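Inositol monophosphatase (Staphylococcus aureus, PDB 5DW8) probably hydrolyses inositol monophosphates to myo-inositol and phosphate in a metal-dependent reaction, and binds adenosine-2'-monophosphate together with calcium ions. Local coordinates at residues Pro210-Trp215 with Asn245-Gly250; Asp216-Leu221 with Leu239-Pro244. All blocks are in the same frame, centred on the assembly; numbering follows the deposited sequence.

Contact 1: residues Pro210-Trp215 with Asn245-Gly250; sequences PRLQPW and NSILVG. With 2AM (adenosine-2'-monophosphate), chain D.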
ATOM      1  N   PRO A 210     -16.172  -1.339  -6.577  1.00 17.89           N
ATOM      2  CA  PRO A 210     -17.518  -1.193  -7.121  1.00 19.48           C
ATOM      3  C   PRO A 210     -17.745  -0.031  -8.058  1.00 21.31           C
ATOM      4  O   PRO A 210     -18.773   0.022  -8.688  1.00 19.91           O
ATOM      5  CB  PRO A 210     -18.375  -0.955  -5.878  1.00 20.07           C
ATOM      6  CG  PRO A 210     -17.417  -0.478  -4.830  1.00 19.79           C
ATOM      7  CD  PRO A 210     -16.152  -1.211  -5.114  1.00 18.24           C
ATOM      8  N   ARG A 211     -16.822   0.915  -8.122  1.00 25.03           N
ATOM      9  CA  ARG A 211     -17.045   2.109  -8.943  1.00 27.88           C
ATOM     10  C   ARG A 211     -15.746   2.719  -9.370  1.00 25.27           C
ATOM     11  O   ARG A 211     -14.846   2.897  -8.561  1.00 26.17           O
ATOM     12  CB  ARG A 211     -17.899   3.163  -8.218  1.00 31.18           C
ATOM     13  CG  ARG A 211     -17.650   3.272  -6.709  1.00 36.34           C
ATOM     14  CD  ARG A 211     -16.825   4.496  -6.276  1.00 38.53           C
ATOM     15  NE  ARG A 211     -15.381   4.224  -6.253  1.00 39.13           N
ATOM     16  CZ  ARG A 211     -14.508   4.808  -5.433  1.00 43.61           C
ATOM     17  NH1 ARG A 211     -14.902   5.692  -4.514  1.00 43.87           N
ATOM     18  NH2 ARG A 211     -13.223   4.478  -5.513  1.00 47.03           N
ATOM     19  N   LEU A 212     -15.679   3.038 -10.653  1.00 23.74           N
ATOM     20  CA  LEU A 212     -14.489   3.607 -11.275  1.00 22.70           C
ATOM     21  C   LEU A 212     -14.913   4.270 -12.605  1.00 22.54           C
ATOM     22  O   LEU A 212     -15.907   3.888 -13.232  1.00 23.79           O
ATOM     23  CB  LEU A 212     -13.465   2.502 -11.532  1.00 21.73           C
ATOM     24  CG  LEU A 212     -12.017   2.804 -11.182  1.00 22.84           C
ATOM     25  CD1 LEU A 212     -11.822   3.025  -9.682  1.00 22.72           C
ATOM     26  CD2 LEU A 212     -11.096   1.708 -11.699  1.00 22.72           C
ATOM     27  N   GLN A 213     -14.162   5.253 -13.042  1.00 21.31           N
ATOM     28  CA  GLN A 213     -14.533   5.970 -14.237  1.00 20.75           C
ATOM     29  C   GLN A 213     -13.552   5.612 -15.300  1.00 18.26           C
ATOM     30  O   GLN A 213     -12.425   5.231 -15.003  1.00 18.88           O
ATOM     31  CB  GLN A 213     -14.539   7.485 -13.954  1.00 23.08           C
ATOM     32  CG  GLN A 213     -15.721   7.928 -13.064  1.00 23.77           C
ATOM     33  CD  GLN A 213     -16.923   8.380 -13.881  1.00 25.81           C
ATOM     34  OE1 GLN A 213     -17.176   7.878 -14.973  1.00 26.52           O
ATOM     35  NE2 GLN A 213     -17.652   9.360 -13.367  1.00 27.98           N
ATOM     36  N   PRO A 214     -13.965   5.728 -16.552  1.00 16.65           N
ATOM     37  CA  PRO A 214     -13.160   5.376 -17.724  1.00 15.58           C
ATOM     38  C   PRO A 214     -11.662   5.722 -17.654  1.00 15.01           C
ATOM     39  O   PRO A 214     -10.835   4.883 -18.002  1.00 15.36           O
ATOM     40  CB  PRO A 214     -13.832   6.170 -18.843  1.00 15.88           C
ATOM     41  CG  PRO A 214     -15.249   6.258 -18.416  1.00 16.03           C
ATOM     42  CD  PRO A 214     -15.247   6.349 -16.930  1.00 16.27           C
ATOM     43  N   TRP A 215     -11.324   6.946 -17.271  1.00 14.37           N
ATOM     44  CA  TRP A 215      -9.923   7.394 -17.155  1.00 14.10           C
ATOM     45  C   TRP A 215      -9.107   6.647 -16.104  1.00 14.66           C
ATOM     46  O   TRP A 215      -7.880   6.553 -16.222  1.00 14.85           O
ATOM     47  CB  TRP A 215      -9.845   8.912 -16.879  1.00 13.68           C
ATOM     48  CG  TRP A 215     -10.798   9.387 -15.825  1.00 13.79           C
ATOM     49  CD1 TRP A 215     -10.633   9.313 -14.467  1.00 13.78           C
ATOM     50  CD2 TRP A 215     -12.073  10.000 -16.035  1.00 13.83           C
ATOM     51  NE1 TRP A 215     -11.720   9.826 -13.827  1.00 13.95           N
ATOM     52  CE2 TRP A 215     -12.622  10.263 -14.766  1.00 14.23           C
ATOM     53  CE3 TRP A 215     -12.796  10.364 -17.172  1.00 14.27           C
ATOM     54  CZ2 TRP A 215     -13.877  10.866 -14.601  1.00 14.21           C
ATOM     55  CZ3 TRP A 215     -14.049  10.988 -17.008  1.00 14.41           C
ATOM     56  CH2 TRP A 215     -14.572  11.223 -15.730  1.00 14.32           C
ATOM     57  N   ASN A 245     -18.197   2.010 -14.204  1.00 14.82           N
ATOM     58  CA  ASN A 245     -18.519   0.623 -13.897  1.00 13.86           C
ATOM     59  C   ASN A 245     -17.841   0.138 -12.636  1.00 12.92           C
ATOM     60  O   ASN A 245     -17.023   0.846 -12.052  1.00 13.16           O
ATOM     61  CB  ASN A 245     -18.148  -0.310 -15.075  1.00 13.75           C
ATOM     62  CG  ASN A 245     -19.231  -1.352 -15.369  1.00 14.39           C
ATOM     63  OD1 ASN A 245     -19.822  -1.979 -14.453  1.00 13.99           O
ATOM     64  ND2 ASN A 245     -19.486  -1.566 -16.655  1.00 14.57           N
ATOM     65  N   SER A 246     -18.212  -1.074 -12.230  1.00 12.06           N
ATOM     66  CA  SER A 246     -17.541  -1.807 -11.190  1.00 11.59           C
ATOM     67  C   SER A 246     -16.377  -2.546 -11.836  1.00 11.52           C
ATOM     68  O   SER A 246     -16.279  -2.572 -13.043  1.00 11.51           O
ATOM     69  CB  SER A 246     -18.506  -2.775 -10.517  1.00 11.74           C
ATOM     70  OG  SER A 246     -19.049  -3.709 -11.433  1.00 12.06           O
ATOM     71  N   ILE A 247     -15.476  -3.114 -11.039  1.00 11.05           N
ATOM     72  CA  ILE A 247     -14.197  -3.532 -11.541  1.00 11.10           C
ATOM     73  C   ILE A 247     -13.771  -4.780 -10.797  1.00 10.75           C
ATOM     74  O   ILE A 247     -13.803  -4.787  -9.586  1.00 11.37           O
ATOM     75  CB  ILE A 247     -13.139  -2.429 -11.288  1.00 11.73           C
ATOM     76  CG1 ILE A 247     -13.549  -1.077 -11.929  1.00 12.02           C
ATOM     77  CG2 ILE A 247     -11.730  -2.901 -11.668  1.00 11.93           C
ATOM     78  CD1 ILE A 247     -13.695  -1.068 -13.445  1.00 12.40           C
ATOM     79  N   LEU A 248     -13.367  -5.819 -11.528  1.00 10.50           N
ATOM     80  CA  LEU A 248     -12.659  -6.985 -10.973  1.00 10.35           C
ATOM     81  C   LEU A 248     -11.532  -7.326 -11.953  1.00 10.46           C
ATOM     82  O   LEU A 248     -11.793  -7.591 -13.130  1.00 10.86           O
ATOM     83  CB  LEU A 248     -13.618  -8.159 -10.836  1.00 10.31           C
ATOM     84  CG  LEU A 248     -13.037  -9.520 -10.510  1.00 10.33           C
ATOM     85  CD1 LEU A 248     -12.377  -9.545  -9.128  1.00 10.04           C
ATOM     86  CD2 LEU A 248     -14.135 -10.560 -10.625  1.00 10.30           C
ATOM     87  N   VAL A 249     -10.286  -7.235 -11.479  1.00 10.63           N
ATOM     88  CA  VAL A 249      -9.086  -7.487 -12.290  1.00 10.71           C
ATOM     89  C   VAL A 249      -8.228  -8.544 -11.571  1.00 10.88           C
ATOM     90  O   VAL A 249      -8.135  -8.553 -10.340  1.00 11.24           O
ATOM     91  CB  VAL A 249      -8.257  -6.206 -12.642  1.00 10.82           C
ATOM     92  CG1 VAL A 249      -9.036  -5.287 -13.553  1.00 11.15           C
ATOM     93  CG2 VAL A 249      -7.820  -5.412 -11.427  1.00 11.22           C
ATOM     94  N   GLY A 250      -7.658  -9.474 -12.334  1.00 10.76           N
ATOM     95  CA  GLY A 250      -6.854 -10.529 -11.757  1.00 10.42           C
ATOM     96  C   GLY A 250      -6.284 -11.385 -12.861  1.00 10.51           C
ATOM     97  O   GLY A 250      -6.640 -11.204 -14.013  1.00  9.70           O
TER
HETATM   98  P   2AM D 302      -8.950   9.801  -7.943  1.00 40.50           P
HETATM   99  O1P 2AM D 302      -7.707   9.590  -6.945  1.00 40.50           O
HETATM  100  O2P 2AM D 302     -10.134  10.436  -7.024  1.00 45.08           O
HETATM  101  O3P 2AM D 302      -8.508  10.661  -9.077  1.00 41.58           O
HETATM  102  C5' 2AM D 302      -9.386   5.828  -4.697  1.00 43.16           C
HETATM  103  O5' 2AM D 302      -8.601   4.921  -3.905  1.00 40.50           O
HETATM  104  C4' 2AM D 302      -9.288   5.314  -6.127  1.00 43.21           C
HETATM  105  O4' 2AM D 302     -10.624   5.186  -6.728  1.00 43.14           O
HETATM  106  C3' 2AM D 302      -8.572   6.308  -7.012  1.00 42.74           C
HETATM  107  O3' 2AM D 302      -8.096   5.590  -8.141  1.00 37.36           O
HETATM  108  C2' 2AM D 302      -9.745   7.270  -7.314  1.00 44.95           C
HETATM  109  O2' 2AM D 302      -9.477   8.267  -8.352  1.00 46.04           O
HETATM  110  C1' 2AM D 302     -10.797   6.260  -7.721  1.00 47.84           C
HETATM  111  N9  2AM D 302     -12.208   6.787  -7.697  1.00 55.45           N
HETATM  112  C8  2AM D 302     -13.085   6.692  -8.704  1.00 59.02           C
HETATM  113  N7  2AM D 302     -14.240   7.242  -8.322  1.00 61.06           N
HETATM  114  C5  2AM D 302     -14.081   7.682  -7.072  1.00 62.62           C
HETATM  115  C6  2AM D 302     -14.929   8.308  -6.240  1.00 65.06           C
HETATM  116  N6  2AM D 302     -16.149   8.547  -6.719  1.00 64.79           N
HETATM  117  N1  2AM D 302     -14.575   8.668  -4.984  1.00 64.76           N
HETATM  118  C2  2AM D 302     -13.272   8.380  -4.549  1.00 62.33           C
HETATM  119  N3  2AM D 302     -12.400   7.724  -5.444  1.00 60.43           N
HETATM  120  C4  2AM D 302     -12.825   7.398  -6.682  1.00 59.59           C
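L212 and N245 form an antiparallel hydrogen-bonded pair where the chain leaves strand 206-209 of the mixed C-terminal sheet of this inositol monophosphatase fold, turns a corner at P210 and heads for helix 214-226. The two backbone bonds of the pair are unequal. N245 N reaches L212 O at 3.1 Å in the carbonyl plane, whereas L212 N to N245 O is short, 2.9 Å, but bent to 123° and weak. Two CA-H...O contacts supplement them, R211 CA to N245 O and S246 CA to P210 O, the latter at 3.3 Å.

Apolar packing comes from L212 and I247, whose side chains cross at about a right angle. L212 CB lies 3.6 Å from I247 CG1, and L212 CD2 rests on the same atom, while L212 CD1 turns to the sugar of adenosine-2'-monophosphate.

Polar side chains at the start of strand 245-250 are held by the neighbouring loop: S246 OG bonds L234 N, and N245 OD1, bonded to N233 ND2, also accepts S246 N.

R211, whose side chain starts away from strand 245-250, makes the closer ligand contact. With CG between the backbone N and carbonyl carbon (chi1 36°) and further bends at chi2 and chi3, it lays one guanidinium face over the adenine, C4 lying 3.0 Å above the guanidinium plane, and R211 NH2 comes 3.0 Å from the ribose O4'.

Contact 2: residues Asp216-Leu221 with Leu239-Pro244; sequences DFAGGL and LTISGP. With CA (calcium ion), chain E; 2AM (adenosine-2'-monophosphate), chain D.
F217, on the first turns of helix 214-226, meets the loop 239-244 with the far edge of its ring, and the loop folds a type I beta turn, T240 to G243, against that helix. In this inositol monophosphatase fold the same helix carries a metal ligand, D216, on the residue before.

F217 has CG between the backbone N and the carbonyl carbon (chi1 56°), which sends the ring out from the helix to the start of the turn. There T240 O lies in the ring plane, 3.4 Å from F217 CZ and a little farther from CE1. The carbonyl oxygen thus faces the ring's C-H edge, and G243 O sits near the same plane at a longer distance. Another part of the ring touches I247 of strand 245-250.

One turn on, L221 N bonds F217 O, and the leucine reaches toward L239. These two side chains cross at about a right angle, with a single methyl from each in contact, L221 CD2 to L239 CD1 at 3.7 Å. CG anti to the carbonyl carbon (chi1 -60°) carries L239 CD1 to this meeting, and both leucines also rest on A231 of strand 230-232. A218 CB makes a looser touch on I241 CG2, while the rest of the isoleucine leads away. Within the turn, T240 OG1 and S242 OG are hydrogen-bonded at 2.9 Å.

The D216 carboxylate divides its roles. OD1 lies by adenine C8 and takes a weak hydrogen bond from Q213 N; OD2 binds calcium at 2.3 Å, a metal shared with D91, and adenosine-2'-monophosphate completes the grip through O2' at 2.6 Å and O3P at 2.4 Å from the ion.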
ATOM      1  N   ASP A 216      -9.768   6.135 -15.070  1.00 15.24           N
ATOM      2  CA  ASP A 216      -9.071   5.355 -14.043  1.00 16.28           C
ATOM      3  C   ASP A 216      -8.585   3.971 -14.502  1.00 15.44           C
ATOM      4  O   ASP A 216      -7.627   3.452 -13.925  1.00 15.36           O
ATOM      5  CB  ASP A 216      -9.975   5.123 -12.836  1.00 18.32           C
ATOM      6  CG  ASP A 216     -10.207   6.381 -12.017  1.00 19.57           C
ATOM      7  OD1 ASP A 216     -11.398   6.581 -11.588  1.00 21.21           O
ATOM      8  OD2 ASP A 216      -9.222   7.146 -11.817  1.00 19.65           O
ATOM      9  N   PHE A 217      -9.244   3.363 -15.500  1.00 13.96           N
ATOM     10  CA  PHE A 217      -8.816   2.047 -15.996  1.00 13.50           C
ATOM     11  C   PHE A 217      -8.352   2.022 -17.457  1.00 13.45           C
ATOM     12  O   PHE A 217      -7.906   1.017 -17.952  1.00 13.12           O
ATOM     13  CB  PHE A 217      -9.912   1.007 -15.775  1.00 12.99           C
ATOM     14  CG  PHE A 217     -11.243   1.350 -16.387  1.00 13.21           C
ATOM     15  CD1 PHE A 217     -11.453   1.241 -17.752  1.00 13.53           C
ATOM     16  CD2 PHE A 217     -12.300   1.751 -15.586  1.00 13.49           C
ATOM     17  CE1 PHE A 217     -12.681   1.531 -18.315  1.00 14.01           C
ATOM     18  CE2 PHE A 217     -13.533   2.041 -16.128  1.00 13.66           C
ATOM     19  CZ  PHE A 217     -13.732   1.926 -17.500  1.00 13.94           C
ATOM     20  N   ALA A 218      -8.475   3.138 -18.144  1.00 13.86           N
ATOM     21  CA  ALA A 218      -8.220   3.183 -19.564  1.00 14.29           C
ATOM     22  C   ALA A 218      -6.797   2.787 -19.856  1.00 14.05           C
ATOM     23  O   ALA A 218      -6.583   1.793 -20.553  1.00 15.14           O
ATOM     24  CB  ALA A 218      -8.515   4.568 -20.114  1.00 14.91           C
ATOM     25  N   GLY A 219      -5.826   3.530 -19.319  1.00 13.88           N
ATOM     26  CA  GLY A 219      -4.393   3.216 -19.513  1.00 13.44           C
ATOM     27  C   GLY A 219      -3.987   1.800 -19.098  1.00 14.07           C
ATOM     28  O   GLY A 219      -3.235   1.107 -19.799  1.00 12.98           O
ATOM     29  N   GLY A 220      -4.514   1.355 -17.960  1.00 14.29           N
ATOM     30  CA  GLY A 220      -4.007   0.164 -17.293  1.00 14.60           C
ATOM     31  C   GLY A 220      -4.496  -1.141 -17.858  1.00 14.64           C
ATOM     32  O   GLY A 220      -3.799  -2.128 -17.820  1.00 13.84           O
ATOM     33  N   LEU A 221      -5.705  -1.133 -18.401  1.00 15.92           N
ATOM     34  CA  LEU A 221      -6.284  -2.328 -19.045  1.00 16.55           C
ATOM     35  C   LEU A 221      -5.515  -2.758 -20.293  1.00 15.82           C
ATOM     36  O   LEU A 221      -5.359  -3.962 -20.558  1.00 17.25           O
ATOM     37  CB  LEU A 221      -7.784  -2.101 -19.389  1.00 17.07           C
ATOM     38  CG  LEU A 221      -8.884  -2.728 -18.504  1.00 17.58           C
ATOM     39  CD1 LEU A 221      -8.421  -3.118 -17.112  1.00 18.16           C
ATOM     40  CD2 LEU A 221     -10.110  -1.840 -18.422  1.00 17.24           C
ATOM     41  N   LEU A 239     -15.690  -4.287 -19.737  1.00 18.38           N
ATOM     42  CA  LEU A 239     -15.489  -2.882 -19.451  1.00 18.47           C
ATOM     43  C   LEU A 239     -15.314  -2.128 -20.772  1.00 18.33           C
ATOM     44  O   LEU A 239     -14.669  -2.612 -21.722  1.00 19.17           O
ATOM     45  CB  LEU A 239     -14.262  -2.683 -18.541  1.00 18.64           C
ATOM     46  CG  LEU A 239     -14.280  -3.362 -17.166  1.00 19.17           C
ATOM     47  CD1 LEU A 239     -13.000  -3.067 -16.405  1.00 19.20           C
ATOM     48  CD2 LEU A 239     -15.460  -2.917 -16.311  1.00 19.87           C
ATOM     49  N   THR A 240     -15.897  -0.937 -20.826  1.00 17.64           N
ATOM     50  CA  THR A 240     -15.691  -0.032 -21.941  1.00 16.71           C
ATOM     51  C   THR A 240     -15.329   1.359 -21.461  1.00 15.54           C
ATOM     52  O   THR A 240     -15.626   1.775 -20.346  1.00 14.40           O
ATOM     53  CB  THR A 240     -16.909   0.003 -22.900  1.00 17.33           C
ATOM     54  OG1 THR A 240     -18.140   0.146 -22.159  1.00 17.82           O
ATOM     55  CG2 THR A 240     -16.980  -1.275 -23.676  1.00 17.64           C
ATOM     56  N   ILE A 241     -14.616   2.066 -22.310  1.00 15.57           N
ATOM     57  CA  ILE A 241     -14.410   3.475 -22.069  1.00 16.50           C
ATOM     58  C   ILE A 241     -15.651   4.345 -22.274  1.00 16.37           C
ATOM     59  O   ILE A 241     -15.583   5.519 -22.076  1.00 15.72           O
ATOM     60  CB  ILE A 241     -13.264   3.997 -22.934  1.00 16.46           C
ATOM     61  CG1 ILE A 241     -13.543   3.727 -24.446  1.00 16.21           C
ATOM     62  CG2 ILE A 241     -12.000   3.339 -22.431  1.00 16.76           C
ATOM     63  CD1 ILE A 241     -12.622   4.474 -25.404  1.00 15.74           C
ATOM     64  N   SER A 242     -16.775   3.773 -22.701  1.00 18.45           N
ATOM     65  CA  SER A 242     -18.026   4.563 -22.886  1.00 18.62           C
ATOM     66  C   SER A 242     -18.758   4.933 -21.607  1.00 18.00           C
ATOM     67  O   SER A 242     -19.605   5.800 -21.653  1.00 19.12           O
ATOM     68  CB  SER A 242     -19.015   3.810 -23.783  1.00 18.10           C
ATOM     69  OG  SER A 242     -19.372   2.580 -23.196  1.00 17.09           O
ATOM     70  N   GLY A 243     -18.487   4.269 -20.485  1.00 17.56           N
ATOM     71  CA  GLY A 243     -19.190   4.620 -19.228  1.00 17.55           C
ATOM     72  C   GLY A 243     -18.548   4.065 -17.952  1.00 17.03           C
ATOM     73  O   GLY A 243     -17.759   3.149 -18.014  1.00 16.37           O
ATOM     74  N   PRO A 244     -18.908   4.614 -16.780  1.00 17.35           N
ATOM     75  CA  PRO A 244     -18.340   4.081 -15.527  1.00 16.99           C
ATOM     76  C   PRO A 244     -18.792   2.622 -15.219  1.00 16.39           C
ATOM     77  O   PRO A 244     -19.654   2.045 -15.925  1.00 17.43           O
ATOM     78  CB  PRO A 244     -18.850   5.071 -14.460  1.00 17.28           C
ATOM     79  CG  PRO A 244     -20.115   5.667 -15.041  1.00 17.32           C
ATOM     80  CD  PRO A 244     -19.939   5.651 -16.541  1.00 17.36           C
TER
HETATM   81 CA    CA E 303      -9.162   9.132 -10.738  1.00 70.67          CA
HETATM   82  P   2AM D 302      -8.950   9.801  -7.943  1.00 40.50           P
HETATM   83  O1P 2AM D 302      -7.707   9.590  -6.945  1.00 40.50           O
HETATM   84  O2P 2AM D 302     -10.134  10.436  -7.024  1.00 45.08           O
HETATM   85  O3P 2AM D 302      -8.508  10.661  -9.077  1.00 41.58           O
HETATM   86  C5' 2AM D 302      -9.386   5.828  -4.697  1.00 43.16           C
HETATM   87  O5' 2AM D 302      -8.601   4.921  -3.905  1.00 40.50           O
HETATM   88  C4' 2AM D 302      -9.288   5.314  -6.127  1.00 43.21           C
HETATM   89  O4' 2AM D 302     -10.624   5.186  -6.728  1.00 43.14           O
HETATM   90  C3' 2AM D 302      -8.572   6.308  -7.012  1.00 42.74           C
HETATM   91  O3' 2AM D 302      -8.096   5.590  -8.141  1.00 37.36           O
HETATM   92  C2' 2AM D 302      -9.745   7.270  -7.314  1.00 44.95           C
HETATM   93  O2' 2AM D 302      -9.477   8.267  -8.352  1.00 46.04           O
HETATM   94  C1' 2AM D 302     -10.797   6.260  -7.721  1.00 47.84           C
HETATM   95  N9  2AM D 302     -12.208   6.787  -7.697  1.00 55.45           N
HETATM   96  C8  2AM D 302     -13.085   6.692  -8.704  1.00 59.02           C
HETATM   97  N7  2AM D 302     -14.240   7.242  -8.322  1.00 61.06           N
HETATM   98  C5  2AM D 302     -14.081   7.682  -7.072  1.00 62.62           C
HETATM   99  C6  2AM D 302     -14.929   8.308  -6.240  1.00 65.06           C
HETATM  100  N6  2AM D 302     -16.149   8.547  -6.719  1.00 64.79           N
HETATM  101  N1  2AM D 302     -14.575   8.668  -4.984  1.00 64.76           N
HETATM  102  C2  2AM D 302     -13.272   8.380  -4.549  1.00 62.33           C
HETATM  103  N3  2AM D 302     -12.400   7.724  -5.444  1.00 60.43           N
HETATM  104  C4  2AM D 302     -12.825   7.398  -6.682  1.00 59.59           C

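Contact 2 is nested within the chain loop that contact 1 closes, and their centres lie about 7 Å apart. Both draw on helix 214-226, contact 1 through the segment entering it and contact 2 through its first turns. Contact 1 is buried and joined by two backbone hydrogen bonds, one of them weak, at the start of the inner strand 245-250; contact 2 is partly buried, with T240 exposed, and relies on side-chain packing and a carbonyl at a ring edge. They meet where I247 CD1 packs on L239 CD1 and where P244 CB lies against L212 O and Q213 OE1. Each also reaches the nucleotide, 210-215 at its adenine and ribose, 216-221 chiefly through calcium, at O2' and the phosphate, with D216 also beside the adenine.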